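Local coordinates for putative GH105 family protein (Salmonella enterica subsp. enterica serovar Paratyphi A, PDB 3QWT) that is of unknown function but, as a possible GH105 hydrolase, may remove unsaturated sugars from pectin-derived oligosaccharides, at residues Ile21-Leu26 with Glu375-Tyr380; Met76-Gln81 with Ala369-Thr374; Leu29-Thr34 with Gln86-Ile91. One frame throughout, in Å; residues are numbered along the deposited sequence.

Contact 1. Residues Ile21-Leu26 with Glu375-Tyr380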
loop_
_atom_site.group_PDB
_atom_site.type_symbol
_atom_site.label_atom_id
_atom_site.label_comp_id
_atom_site.label_asym_id
_atom_site.label_seq_id
_atom_site.Cartn_x
_atom_site.Cartn_y
_atom_site.Cartn_z
ATOM N N ILE A 21 -49.877 9.525 8.051
ATOM C CA ILE A 21 -49.913 10.658 7.131
ATOM C C ILE A 21 -49.298 10.248 5.801
ATOM O O ILE A 21 -48.291 9.544 5.776
ATOM C CB ILE A 21 -49.179 11.874 7.740
ATOM C CG1 ILE A 21 -49.294 13.095 6.834
ATOM C CG2 ILE A 21 -47.714 11.529 8.080
ATOM C CD1 ILE A 21 -48.440 14.255 7.289
ATOM N N ALA A 22 -49.898 10.650 4.686
ATOM C CA ALA A 22 -49.417 10.159 3.395
ATOM C C ALA A 22 -48.167 10.882 2.920
ATOM O O ALA A 22 -47.967 12.056 3.227
ATOM C CB ALA A 22 -50.491 10.211 2.347
ATOM N N ARG A 23 -47.332 10.166 2.169
ATOM C CA ARG A 23 -46.083 10.727 1.690
ATOM C C ARG A 23 -46.231 12.153 1.168
ATOM O O ARG A 23 -45.511 13.058 1.590
ATOM C CB ARG A 23 -45.451 9.867 0.589
ATOM C CG ARG A 23 -44.046 10.380 0.195
ATOM C CD ARG A 23 -43.463 9.688 -1.009
ATOM N NE ARG A 23 -44.287 9.912 -2.189
ATOM C CZ ARG A 23 -44.030 9.398 -3.384
ATOM N NH1 ARG A 23 -42.959 8.635 -3.567
ATOM N NH2 ARG A 23 -44.843 9.653 -4.396
ATOM N N ASP A 24 -47.139 12.351 0.227
ATOM C CA ASP A 24 -47.214 13.643 -0.442
ATOM C C ASP A 24 -47.805 14.730 0.444
ATOM O O ASP A 24 -47.568 15.916 0.240
ATOM C CB ASP A 24 -47.906 13.509 -1.795
ATOM C CG ASP A 24 -47.078 12.666 -2.769
ATOM O OD1 ASP A 24 -45.833 12.681 -2.649
ATOM O OD2 ASP A 24 -47.651 11.977 -3.636
ATOM N N GLU A 25 -48.523 14.306 1.470
ATOM C CA GLU A 25 -48.997 15.213 2.495
ATOM C C GLU A 25 -47.782 15.733 3.256
ATOM O O GLU A 25 -47.648 16.930 3.510
ATOM C CB GLU A 25 -49.932 14.459 3.440
ATOM C CG GLU A 25 -50.850 15.327 4.272
ATOM C CD GLU A 25 -51.956 14.516 4.935
ATOM O OE1 GLU A 25 -51.783 13.289 5.130
ATOM O OE2 GLU A 25 -53.009 15.101 5.244
ATOM N N LEU A 26 -46.890 14.817 3.616
ATOM C CA LEU A 26 -45.639 15.191 4.264
ATOM C C LEU A 26 -44.878 16.239 3.450
ATOM O O LEU A 26 -44.478 17.286 3.968
ATOM C CB LEU A 26 -44.771 13.959 4.462
ATOM C CG LEU A 26 -44.772 13.419 5.877
ATOM C CD1 LEU A 26 -44.275 11.985 5.876
ATOM C CD2 LEU A 26 -43.909 14.309 6.751
ATOM N N GLU A 375 -36.146 13.033 7.471
ATOM C CA GLU A 375 -35.716 11.717 7.888
ATOM C C GLU A 375 -36.937 10.781 7.934
ATOM O O GLU A 375 -36.848 9.602 7.578
ATOM C CB GLU A 375 -34.976 11.799 9.231
ATOM C CG GLU A 375 -34.585 10.452 9.836
ATOM C CD GLU A 375 -33.555 9.663 9.020
ATOM O OE1 GLU A 375 -32.663 10.273 8.421
ATOM O OE2 GLU A 375 -33.621 8.415 9.001
ATOM N N TYR A 376 -38.087 11.313 8.336
ATOM C CA TYR A 376 -39.293 10.492 8.419
ATOM C C TYR A 376 -39.775 10.058 7.030
ATOM O O TYR A 376 -40.345 8.969 6.871
ATOM C CB TYR A 376 -40.397 11.237 9.162
ATOM C CG TYR A 376 -41.569 10.357 9.566
ATOM C CD1 TYR A 376 -42.810 10.487 8.941
ATOM C CD2 TYR A 376 -41.437 9.409 10.577
ATOM C CE1 TYR A 376 -43.874 9.703 9.301
ATOM C CE2 TYR A 376 -42.514 8.610 10.951
ATOM C CZ TYR A 376 -43.729 8.765 10.304
ATOM O OH TYR A 376 -44.814 7.986 10.653
ATOM N N LEU A 377 -39.530 10.908 6.032
ATOM C CA LEU A 377 -39.834 10.585 4.640
ATOM C C LEU A 377 -39.108 9.338 4.154
ATOM O O LEU A 377 -39.580 8.664 3.241
ATOM C CB LEU A 377 -39.504 11.759 3.712
ATOM C CG LEU A 377 -40.670 12.724 3.443
ATOM C CD1 LEU A 377 -40.219 13.868 2.557
ATOM C CD2 LEU A 377 -41.870 12.012 2.817
ATOM N N ARG A 378 -37.960 9.029 4.744
ATOM C CA ARG A 378 -37.233 7.824 4.339
ATOM C C ARG A 378 -38.076 6.577 4.567
ATOM O O ARG A 378 -37.939 5.596 3.846
ATOM C CB ARG A 378 -35.879 7.705 5.038
ATOM C CG ARG A 378 -34.840 8.705 4.539
ATOM C CD ARG A 378 -33.490 8.434 5.182
ATOM N NE ARG A 378 -32.839 7.255 4.613
ATOM C CZ ARG A 378 -32.142 7.268 3.478
ATOM N NH1 ARG A 378 -31.571 6.156 3.021
ATOM N NH2 ARG A 378 -32.017 8.401 2.796
ATOM N N ASN A 379 -38.958 6.628 5.560
ATOM C CA ASN A 379 -39.953 5.564 5.750
ATOM C C ASN A 379 -40.891 5.350 4.555
ATOM O O ASN A 379 -41.611 4.352 4.502
ATOM C CB ASN A 379 -40.784 5.802 7.013
ATOM C CG ASN A 379 -40.029 5.458 8.273
ATOM O OD1 ASN A 379 -39.064 4.707 8.241
ATOM N ND2 ASN A 379 -40.472 6.004 9.395
ATOM N N TYR A 380 -40.884 6.274 3.597
ATOM C CA TYR A 380 -41.753 6.128 2.430
ATOM C C TYR A 380 -41.014 5.638 1.193
ATOM O O TYR A 380 -41.534 5.709 0.082
ATOM C CB TYR A 380 -42.513 7.424 2.145
ATOM C CG TYR A 380 -43.433 7.786 3.271
ATOM C CD1 TYR A 380 -42.924 8.219 4.484
ATOM C CD2 TYR A 380 -44.812 7.668 3.139
ATOM C CE1 TYR A 380 -43.758 8.533 5.532
ATOM C CE2 TYR A 380 -45.654 7.979 4.184
ATOM C CZ TYR A 380 -45.121 8.412 5.380
ATOM O OH TYR A 380 -45.938 8.731 6.436
#

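Contact 2. Residues Met76-Gln81 with Ala369-Thr374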
loop_
_atom_site.group_PDB
_atom_site.type_symbol
_atom_site.label_atom_id
_atom_site.label_comp_id
_atom_site.label_asym_id
_atom_site.label_seq_id
_atom_site.Cartn_x
_atom_site.Cartn_y
_atom_site.Cartn_z
HETATM N N MSE A 76 -33.061 22.690 5.169
HETATM C CA MSE A 76 -33.348 22.799 3.740
HETATM C C MSE A 76 -32.449 21.880 2.924
HETATM O O MSE A 76 -32.921 21.178 2.019
HETATM C CB MSE A 76 -33.155 24.238 3.262
HETATM C CG MSE A 76 -34.213 25.204 3.759
HETATM SE SE MSE A 76 -33.940 27.006 3.018
HETATM C CE MSE A 76 -35.332 27.936 4.016
ATOM N N TYR A 77 -31.152 21.886 3.232
ATOM C CA TYR A 77 -30.217 21.094 2.444
ATOM C C TYR A 77 -30.644 19.637 2.486
ATOM O O TYR A 77 -30.719 18.976 1.457
ATOM C CB TYR A 77 -28.759 21.231 2.905
ATOM C CG TYR A 77 -27.870 20.376 2.042
ATOM C CD1 TYR A 77 -27.593 20.754 0.735
ATOM C CD2 TYR A 77 -27.375 19.156 2.496
ATOM C CE1 TYR A 77 -26.818 19.957 -0.094
ATOM C CE2 TYR A 77 -26.596 18.346 1.665
ATOM C CZ TYR A 77 -26.325 18.761 0.373
ATOM O OH TYR A 77 -25.561 17.989 -0.468
ATOM N N HIS A 78 -30.943 19.156 3.688
ATOM C CA HIS A 78 -31.404 17.779 3.869
ATOM C C HIS A 78 -32.521 17.410 2.895
ATOM O O HIS A 78 -32.400 16.451 2.130
ATOM C CB HIS A 78 -31.822 17.520 5.330
ATOM C CG HIS A 78 -30.695 17.032 6.185
ATOM N ND1 HIS A 78 -30.521 15.705 6.496
ATOM C CD2 HIS A 78 -29.650 17.687 6.747
ATOM C CE1 HIS A 78 -29.428 15.560 7.227
ATOM N NE2 HIS A 78 -28.882 16.750 7.392
ATOM N N TYR A 79 -33.593 18.193 2.902
ATOM C CA TYR A 79 -34.643 17.976 1.930
ATOM C C TYR A 79 -34.099 17.966 0.500
ATOM O O TYR A 79 -34.388 17.046 -0.274
ATOM C CB TYR A 79 -35.765 18.998 2.082
ATOM C CG TYR A 79 -37.020 18.594 1.316
ATOM C CD1 TYR A 79 -37.835 17.570 1.783
ATOM C CD2 TYR A 79 -37.380 19.225 0.126
ATOM C CE1 TYR A 79 -38.975 17.186 1.099
ATOM C CE2 TYR A 79 -38.519 18.844 -0.569
ATOM C CZ TYR A 79 -39.313 17.818 -0.073
ATOM O OH TYR A 79 -40.446 17.415 -0.748
ATOM N N TYR A 80 -33.304 18.974 0.151
ATOM C CA TYR A 80 -32.767 19.052 -1.202
ATOM C C TYR A 80 -31.954 17.798 -1.521
ATOM O O TYR A 80 -32.096 17.192 -2.585
ATOM C CB TYR A 80 -31.887 20.300 -1.398
ATOM C CG TYR A 80 -30.985 20.177 -2.609
ATOM C CD1 TYR A 80 -31.515 20.182 -3.898
ATOM C CD2 TYR A 80 -29.625 20.020 -2.470
ATOM C CE1 TYR A 80 -30.695 20.050 -5.023
ATOM C CE2 TYR A 80 -28.803 19.884 -3.580
ATOM C CZ TYR A 80 -29.343 19.895 -4.851
ATOM O OH TYR A 80 -28.526 19.764 -5.950
ATOM N N GLN A 81 -31.095 17.410 -0.594
ATOM C CA GLN A 81 -30.222 16.267 -0.815
ATOM C C GLN A 81 -31.000 14.991 -1.140
ATOM O O GLN A 81 -30.593 14.218 -1.998
ATOM C CB GLN A 81 -29.326 16.053 0.400
ATOM C CG GLN A 81 -28.365 14.868 0.271
ATOM C CD GLN A 81 -27.467 14.738 1.487
ATOM O OE1 GLN A 81 -27.951 14.551 2.611
ATOM N NE2 GLN A 81 -26.154 14.874 1.277
ATOM N N ALA A 369 -38.074 21.184 12.174
ATOM C CA ALA A 369 -39.243 20.460 11.704
ATOM C C ALA A 369 -38.923 19.747 10.389
ATOM O O ALA A 369 -39.279 18.585 10.203
ATOM C CB ALA A 369 -40.439 21.384 11.547
HETATM N N MSE A 370 -38.239 20.420 9.471
HETATM C CA MSE A 370 -38.018 19.769 8.189
HETATM C C MSE A 370 -36.919 18.735 8.261
HETATM O O MSE A 370 -36.946 17.750 7.534
HETATM C CB MSE A 370 -37.863 20.763 7.016
HETATM C CG MSE A 370 -36.700 21.735 7.055
HETATM SE SE MSE A 370 -36.999 23.204 5.746
HETATM C CE MSE A 370 -37.668 24.524 6.990
ATOM N N LEU A 371 -35.968 18.940 9.164
ATOM C CA LEU A 371 -34.951 17.931 9.405
ATOM C C LEU A 371 -35.635 16.619 9.762
ATOM O O LEU A 371 -35.466 15.611 9.069
ATOM C CB LEU A 371 -34.008 18.351 10.539
ATOM C CG LEU A 371 -32.653 18.985 10.229
ATOM C CD1 LEU A 371 -31.920 19.205 11.537
ATOM C CD2 LEU A 371 -31.810 18.113 9.278
ATOM N N CYS A 372 -36.415 16.634 10.845
ATOM C CA CYS A 372 -37.026 15.405 11.340
ATOM C C CYS A 372 -38.045 14.875 10.345
ATOM O O CYS A 372 -38.187 13.666 10.183
ATOM C CB CYS A 372 -37.662 15.604 12.724
ATOM S SG CYS A 372 -39.126 16.699 12.804
ATOM N N LEU A 373 -38.740 15.776 9.659
ATOM C CA LEU A 373 -39.765 15.336 8.727
ATOM C C LEU A 373 -39.118 14.710 7.490
ATOM O O LEU A 373 -39.674 13.780 6.891
ATOM C CB LEU A 373 -40.747 16.466 8.365
ATOM C CG LEU A 373 -41.689 16.941 9.474
ATOM C CD1 LEU A 373 -42.522 18.138 9.011
ATOM C CD2 LEU A 373 -42.592 15.819 9.939
ATOM N N THR A 374 -37.928 15.180 7.127
ATOM C CA THR A 374 -37.216 14.603 5.982
ATOM C C THR A 374 -36.686 13.213 6.275
ATOM O O THR A 374 -36.755 12.314 5.437
ATOM C CB THR A 374 -36.065 15.488 5.517
ATOM O OG1 THR A 374 -36.584 16.751 5.087
ATOM C CG2 THR A 374 -35.339 14.827 4.360
#

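Contact 3. Residues Leu29-Thr34 with Gln86-Ile91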
loop_
_atom_site.group_PDB
_atom_site.type_symbol
_atom_site.label_atom_id
_atom_site.label_comp_id
_atom_site.label_asym_id
_atom_site.label_seq_id
_atom_site.Cartn_x
_atom_site.Cartn_y
_atom_site.Cartn_z
ATOM N N LEU A 29 -46.432 19.594 3.601
ATOM C CA LEU A 29 -46.160 20.203 4.902
ATOM C C LEU A 29 -44.761 20.844 4.909
ATOM O O LEU A 29 -44.573 21.994 5.321
ATOM C CB LEU A 29 -46.266 19.131 5.989
ATOM C CG LEU A 29 -46.396 19.534 7.459
ATOM C CD1 LEU A 29 -47.584 20.461 7.682
ATOM C CD2 LEU A 29 -46.537 18.288 8.314
ATOM N N ILE A 30 -43.774 20.097 4.438
ATOM C CA ILE A 30 -42.425 20.630 4.367
ATOM C C ILE A 30 -42.407 21.908 3.531
ATOM O O ILE A 30 -41.835 22.913 3.944
ATOM C CB ILE A 30 -41.459 19.589 3.838
ATOM C CG1 ILE A 30 -41.434 18.410 4.814
ATOM C CG2 ILE A 30 -40.069 20.194 3.681
ATOM C CD1 ILE A 30 -40.654 17.204 4.345
ATOM N N GLN A 31 -43.070 21.887 2.381
ATOM C CA GLN A 31 -43.147 23.090 1.563
ATOM C C GLN A 31 -43.741 24.250 2.361
ATOM O O GLN A 31 -43.179 25.344 2.400
ATOM C CB GLN A 31 -43.927 22.839 0.262
ATOM C CG GLN A 31 -43.358 21.691 -0.635
ATOM C CD GLN A 31 -41.919 21.912 -1.151
ATOM O OE1 GLN A 31 -41.395 23.027 -1.159
ATOM N NE2 GLN A 31 -41.286 20.832 -1.587
ATOM N N LYS A 32 -44.862 24.001 3.022
ATOM C CA LYS A 32 -45.526 25.027 3.830
ATOM C C LYS A 32 -44.624 25.576 4.948
ATOM O O LYS A 32 -44.643 26.773 5.271
ATOM C CB LYS A 32 -46.829 24.472 4.430
ATOM C CG LYS A 32 -47.842 25.536 4.821
ATOM C CD LYS A 32 -48.883 24.985 5.794
ATOM C CE LYS A 32 -49.540 23.697 5.287
ATOM N NZ LYS A 32 -50.396 23.059 6.334
ATOM N N VAL A 33 -43.851 24.683 5.548
ATOM C CA VAL A 33 -42.916 25.044 6.598
ATOM C C VAL A 33 -41.776 25.898 6.030
ATOM O O VAL A 33 -41.304 26.839 6.666
ATOM C CB VAL A 33 -42.407 23.757 7.292
ATOM C CG1 VAL A 33 -41.185 24.016 8.160
ATOM C CG2 VAL A 33 -43.543 23.144 8.112
ATOM N N THR A 34 -41.356 25.584 4.812
ATOM C CA THR A 34 -40.289 26.333 4.158
ATOM C C THR A 34 -40.780 27.722 3.803
ATOM O O THR A 34 -40.078 28.708 4.014
ATOM C CB THR A 34 -39.795 25.612 2.893
ATOM O OG1 THR A 34 -39.278 24.335 3.264
ATOM C CG2 THR A 34 -38.689 26.399 2.209
ATOM N N GLN A 86 -35.395 21.625 -6.754
ATOM C CA GLN A 86 -34.650 22.825 -7.170
ATOM C C GLN A 86 -35.116 24.123 -6.489
ATOM O O GLN A 86 -34.383 25.114 -6.441
ATOM C CB GLN A 86 -34.664 22.970 -8.692
ATOM C CG GLN A 86 -33.670 22.057 -9.393
ATOM C CD GLN A 86 -32.236 22.462 -9.103
ATOM O OE1 GLN A 86 -31.984 23.586 -8.681
ATOM N NE2 GLN A 86 -31.297 21.551 -9.316
ATOM N N THR A 87 -36.327 24.085 -5.943
ATOM C CA THR A 87 -36.867 25.178 -5.133
ATOM C C THR A 87 -36.045 25.387 -3.858
ATOM O O THR A 87 -35.666 26.517 -3.536
ATOM C CB THR A 87 -38.356 24.916 -4.763
ATOM O OG1 THR A 87 -39.131 24.807 -5.961
ATOM C CG2 THR A 87 -38.919 26.030 -3.892
HETATM N N MSE A 88 -35.774 24.299 -3.136
HETATM C CA MSE A 88 -34.853 24.345 -2.003
HETATM C C MSE A 88 -33.464 24.828 -2.396
HETATM O O MSE A 88 -32.855 25.612 -1.672
HETATM C CB MSE A 88 -34.710 22.972 -1.360
HETATM C CG MSE A 88 -35.954 22.503 -0.688
HETATM SE SE MSE A 88 -36.429 23.636 0.816
HETATM C CE MSE A 88 -38.232 22.936 1.057
ATOM N N ARG A 89 -32.946 24.318 -3.512
ATOM C CA ARG A 89 -31.603 24.680 -3.944
ATOM C C ARG A 89 -31.494 26.193 -4.121
ATOM O O ARG A 89 -30.583 26.829 -3.578
ATOM C CB ARG A 89 -31.217 23.974 -5.255
ATOM C CG ARG A 89 -29.738 24.134 -5.621
ATOM C CD ARG A 89 -29.505 24.420 -7.126
ATOM N NE ARG A 89 -30.542 25.269 -7.728
ATOM C CZ ARG A 89 -30.528 26.605 -7.800
ATOM N NH1 ARG A 89 -31.544 27.234 -8.379
ATOM N NH2 ARG A 89 -29.526 27.319 -7.302
ATOM N N LYS A 90 -32.431 26.765 -4.878
ATOM C CA LYS A 90 -32.386 28.192 -5.163
ATOM C C LYS A 90 -32.404 29.017 -3.878
ATOM O O LYS A 90 -31.618 29.943 -3.724
ATOM C CB LYS A 90 -33.513 28.606 -6.104
ATOM C CG LYS A 90 -33.740 30.119 -6.179
ATOM C CD LYS A 90 -33.799 30.606 -7.626
ATOM C CE LYS A 90 -33.821 32.121 -7.693
ATOM N NZ LYS A 90 -34.928 32.677 -6.856
ATOM N N ILE A 91 -33.272 28.659 -2.942
ATOM C CA ILE A 91 -33.334 29.370 -1.664
ATOM C C ILE A 91 -31.977 29.356 -0.942
ATOM O O ILE A 91 -31.522 30.376 -0.411
ATOM C CB ILE A 91 -34.443 28.791 -0.743
ATOM C CG1 ILE A 91 -35.829 29.089 -1.319
ATOM C CG2 ILE A 91 -34.336 29.367 0.657
ATOM C CD1 ILE A 91 -36.981 28.405 -0.568
#

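Contact 1. Residues Ile21-Leu26 with Glu375-Tyr380
Tyr380, next to last in the chain, lies against Ile21, Arg23 and Leu26 where helix 23-37 begins, a mostly apolar, buried contact that joins the start of the first helix to the C-terminal end of the last in the alpha/alpha toroid. One polar bond crosses it: Tyr380 OH donates to Ile21 O over 2.6 Å. The hydroxyl stands 16° from the carbonyl plane, with a C=O...O angle of 158°. Ile21 precedes the helix, so its carbonyl is not taken up by a helical turn, and a tyrosine is long enough to reach it. Along the same ring, the aliphatic stem of Arg23 runs in the opposite sense; CG lies anti to the backbone N (chi1 -174°), which lays the stem beside the ring, with Arg23 CB 3.4 Å from Tyr380 CD2. The guanidinium then leaves the contact, NE making a salt bridge to Asp24 and NH1 bonding Phe100 O of the second subunit. Leu26 CD1 fits between two tyrosines, 3.5 Å from Tyr380 CE1 and 3.7 Å from Tyr376 CD1, where it meets the ring edge. Beside it, Leu377 CD2 sits 3.9 Å from Leu26 CB. Tyr380 also stacks on His19, and Tyr376 OH bonds Glu322. Apolar carbons thus pack round the rings, and one hydroxyl satisfies the carbonyl just ahead of the helix, which would give the contact a direction.

Contact 2. Residues Met76-Gln81 with Ala369-Thr374
His78 meets Leu371 through a ring face, and the side chain can be followed outward along one methyl. Its CB already lies 4.0 Å from Leu371 CD2. At CG the imidazole begins, and CD2 of His78 comes to 3.4 Å from that methyl. ND1, CE1 and NE2 are further from it, so the methyl lies over one face, offset toward the CG-CD2 side of the ring. This is a CH-pi contact: Leu371 CD2 stands 3.5 Å from the ring centroid, 20° off the normal. Histidine suits the place because its flat ring offers the methyl a face while the side chain stays partly exposed; a glycerol, probably from the crystallisation liquor, lies about 3 Å from it. Tyr74 and Tyr302 meet the ring edge-to-face. One turn on, Thr374 faces Tyr79. With OG1 set beside its own backbone N (chi1 -62°), the hydroxyl turns back along the helix and donates to Met370 O over 2.7 Å. Thr374 N reaches that carbonyl from the opposite face. The buried hydroxyl is thus satisfied within its own helix. Thr374 OG1 also lies at the edge of the Tyr79 ring, 3.6 Å from Tyr79 CD1. At the other end Met370 SE is 4.0 Å from Met76 CG, a flexible apolar filling; both residues are selenomethionine in the crystal. The short segments run nearly parallel, 29° apart with axes 8.7 Å from each other, an arrangement consistent with neighbouring helices in the inner layer of an alpha/alpha toroid.

Contact 3. Residues Leu29-Thr34 with Gln86-Ile91
Helices 23-37 and 86-102, probably neighbours in the outer layer of the alpha/alpha toroid, meet here with Thr34 against Met88 and Ile91. The segments run nearly parallel, 20° apart, but their axes are 12.1 Å from each other, so a long side chain from one helix reaches a short one on the other. Selenomethionine Met88 is the long one: a bend at chi2 (-64°) swings its end toward helix 23-37, and SE comes to 3.8 Å from Thr34 CG2. Met88 CE and Thr34 OG1 are modelled too close together, which leaves the place of both doubtful; with that reserve, CE lies roughly 4.2 Å from Ile30 CG2. The Thr34 hydroxyl appears to bond Ile30 O, its position being uncertain. Ile91 crosses Thr34 on an oblique line, its CD1 3.8 Å from Thr34 CG2. Gln31 NE2 bonds Asp85, whose carboxylate also accepts from Met88 N at the start of helix 86-102. Tyr79 of helix 67-83 packs on Ile30, Gln31 and Met88. Across the gap the two helices are thus held by dispersion forces through a supple selenomethionine, while Asp85 ties Gln31 to the beginning of the second helix.

Overall arrangement
The three contacts form one continuous region on the same side of the chain's centre. Helix 363-377 carries contact 2 and then contact 1, whose centres are 11 Å apart, and helix 23-37 carries contacts 1 and 3, with centres 15 Å apart. Contacts 2 and 3 are closest, at 9 Å between centres, and their side chains mingle: Tyr79 CE1 is 3.7 Å from Ile30 CD1. Leu377 CD1 of contact 1 also reaches Ile30 CD1, at 3.8 Å, and Leu26 of contact 1 packs on Leu373. The centre of contact 2 lies about 11 Å from the chain's centre, against 18 and 20 Å for contacts 3 and 1. Contact 2 has a glycerol at His78, probably from the crystallisation liquor, though it may mark a pocket.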